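Local structure of aspartate carbamoyltransferase (Leishmania major, 7K46) at residues Thr102-Ser107 / Val126-Ile131. The protein probably catalyses the transfer of the carbamoyl group from carbamoyl phosphate to aspartate, an early step of pyrimidine biosynthesis. Numbering follows the deposited sequence. Where two conformers were deposited one is given.
Sequences TLDSYS and VATHPI
Asp104, in the segment 102-107 on helix 96-104, reaches into the loop 127-130, where its carboxylate is shared between backbone N-H groups and the ring of His129. OD2 accepts from Thr128 N at 2.8 Å in a fairly straight bond (162°), and OD1 accepts from His129 ND1, also at 2.8 Å. Both donors meet the carboxylate from well above its plane, whereas OD1 lies almost in the plane of the imidazole; the two groups are turned 52° apart. A weak bond from His129 N to OD1 adds a third grip, and a water donating to both Asp104 OD2 and Val126 O adds a fourth. Thr128 OG1 sits 3.3 Å from Asp104 CG without bonding to the carboxylate. With chi1 at -64°, His129 CG lies beside its own backbone N, which lets ring and main chain address the same oxygen. Ser107 O stands over one face of the imidazole, 3.1 Å from His129 CE1, so the ring is held at its edge and covered on that face. The His129-Asp104 hydrogen bond, with the Thr128 N bond beside it, ties helix 96-104 and the turn after it to the loop leading into strand 131-133, joining successive helix-strand connections of the parallel alpha/beta carbamoyl-phosphate-binding domain.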
loop_
_atom_site.group_PDB
_atom_site.type_symbol
_atom_site.label_atom_id
_atom_site.label_comp_id
_atom_site.label_asym_id
_atom_site.label_seq_id
_atom_site.Cartn_x
_atom_site.Cartn_y
_atom_site.Cartn_z
ATOM N N THR A 102 -17.619 0.021 -6.801
ATOM C CA THR A 102 -16.328 -0.395 -7.336
ATOM C C THR A 102 -15.584 -1.279 -6.335
ATOM O O THR A 102 -15.059 -2.338 -6.700
ATOM C CB THR A 102 -15.516 0.853 -7.715
ATOM O OG1 THR A 102 -16.240 1.598 -8.710
ATOM C CG2 THR A 102 -14.148 0.470 -8.291
ATOM N N LEU A 103 -15.571 -0.886 -5.055
ATOM C CA LEU A 103 -14.932 -1.711 -4.030
ATOM C C LEU A 103 -15.614 -3.071 -3.900
ATOM O O LEU A 103 -14.942 -4.098 -3.724
ATOM C CB LEU A 103 -14.942 -0.984 -2.684
ATOM C CG LEU A 103 -13.771 -0.062 -2.347
ATOM C CD1 LEU A 103 -13.619 1.045 -3.382
ATOM C CD2 LEU A 103 -13.935 0.525 -0.936
ATOM N N ASP A 104 -16.951 -3.101 -3.969
ATOM C CA ASP A 104 -17.685 -4.359 -3.830
ATOM C C ASP A 104 -17.423 -5.323 -4.974
ATOM O O ASP A 104 -17.758 -6.512 -4.862
ATOM C CB ASP A 104 -19.196 -4.119 -3.765
ATOM C CG ASP A 104 -19.685 -3.782 -2.379
ATOM O OD1 ASP A 104 -19.105 -4.254 -1.377
ATOM O OD2 ASP A 104 -20.682 -3.038 -2.295
ATOM N N SER A 105 -16.891 -4.836 -6.095
ATOM C CA SER A 105 -16.638 -5.735 -7.207
ATOM C C SER A 105 -15.535 -6.739 -6.884
ATOM O O SER A 105 -15.477 -7.805 -7.505
ATOM C CB SER A 105 -16.292 -4.933 -8.460
ATOM O OG SER A 105 -14.987 -4.383 -8.356
ATOM N N TYR A 106 -14.669 -6.442 -5.919
ATOM C CA TYR A 106 -13.569 -7.351 -5.642
ATOM C C TYR A 106 -13.308 -7.587 -4.156
ATOM O O TYR A 106 -12.445 -8.412 -3.835
ATOM C CB TYR A 106 -12.283 -6.832 -6.332
ATOM C CG TYR A 106 -11.820 -5.533 -5.741
ATOM C CD1 TYR A 106 -11.078 -5.519 -4.559
ATOM C CD2 TYR A 106 -12.159 -4.313 -6.326
ATOM C CE1 TYR A 106 -10.669 -4.332 -3.974
ATOM C CE2 TYR A 106 -11.756 -3.107 -5.743
ATOM C CZ TYR A 106 -11.014 -3.132 -4.559
ATOM O OH TYR A 106 -10.601 -1.962 -3.952
ATOM N N SER A 107 -14.010 -6.903 -3.244
ATOM C CA SER A 107 -13.715 -6.936 -1.813
ATOM C C SER A 107 -14.679 -7.851 -1.061
ATOM O O SER A 107 -15.795 -8.127 -1.509
ATOM C CB SER A 107 -13.806 -5.534 -1.185
ATOM O OG SER A 107 -12.931 -4.596 -1.787
ATOM N N VAL A 126 -25.932 1.140 -0.827
ATOM C CA VAL A 126 -25.610 0.355 -2.015
ATOM C C VAL A 126 -24.647 -0.791 -1.745
ATOM O O VAL A 126 -24.522 -1.691 -2.595
ATOM C CB VAL A 126 -25.041 1.257 -3.138
ATOM C CG1 VAL A 126 -26.046 2.333 -3.555
ATOM C CG2 VAL A 126 -23.688 1.865 -2.724
ATOM N N ALA A 127 -23.928 -0.815 -0.622
ATOM C CA ALA A 127 -22.903 -1.830 -0.418
ATOM C C ALA A 127 -23.508 -3.227 -0.353
ATOM O O ALA A 127 -24.606 -3.425 0.174
ATOM C CB ALA A 127 -22.122 -1.549 0.866
ATOM N N THR A 128 -22.792 -4.203 -0.912
ATOM C CA THR A 128 -23.197 -5.596 -0.805
ATOM C C THR A 128 -22.305 -6.396 0.133
ATOM O O THR A 128 -22.585 -7.568 0.376
ATOM C CB THR A 128 -23.212 -6.276 -2.183
ATOM O OG1 THR A 128 -21.891 -6.262 -2.728
ATOM C CG2 THR A 128 -24.166 -5.540 -3.138
ATOM N N HIS A 129 -21.241 -5.805 0.655
ATOM C CA HIS A 129 -20.394 -6.442 1.646
ATOM C C HIS A 129 -20.398 -5.591 2.909
ATOM O O HIS A 129 -20.767 -4.410 2.868
ATOM C CB HIS A 129 -18.958 -6.621 1.124
ATOM C CG HIS A 129 -18.863 -7.535 -0.059
ATOM N ND1 HIS A 129 -18.846 -7.074 -1.358
ATOM C CD2 HIS A 129 -18.842 -8.887 -0.139
ATOM C CE1 HIS A 129 -18.790 -8.101 -2.187
ATOM N NE2 HIS A 129 -18.786 -9.213 -1.473
ATOM N N PRO A 130 -20.023 -6.163 4.054
ATOM C CA PRO A 130 -20.036 -5.389 5.301
ATOM C C PRO A 130 -19.094 -4.194 5.240
ATOM O O PRO A 130 -17.990 -4.272 4.690
ATOM C CB PRO A 130 -19.580 -6.409 6.351
ATOM C CG PRO A 130 -20.038 -7.738 5.779
ATOM C CD PRO A 130 -19.774 -7.597 4.303
ATOM N N ILE A 131 -19.546 -3.087 5.826
ATOM C CA ILE A 131 -18.745 -1.877 5.994
ATOM C C ILE A 131 -18.425 -1.723 7.474
ATOM O O ILE A 131 -19.329 -1.762 8.317
ATOM C CB ILE A 131 -19.481 -0.628 5.482
ATOM C CG1 ILE A 131 -19.762 -0.727 3.983
ATOM C CG2 ILE A 131 -18.666 0.649 5.794
ATOM C CD1 ILE A 131 -20.666 0.388 3.490
HETATM O O HOH W 1 -22.342 -2.342 -4.228
#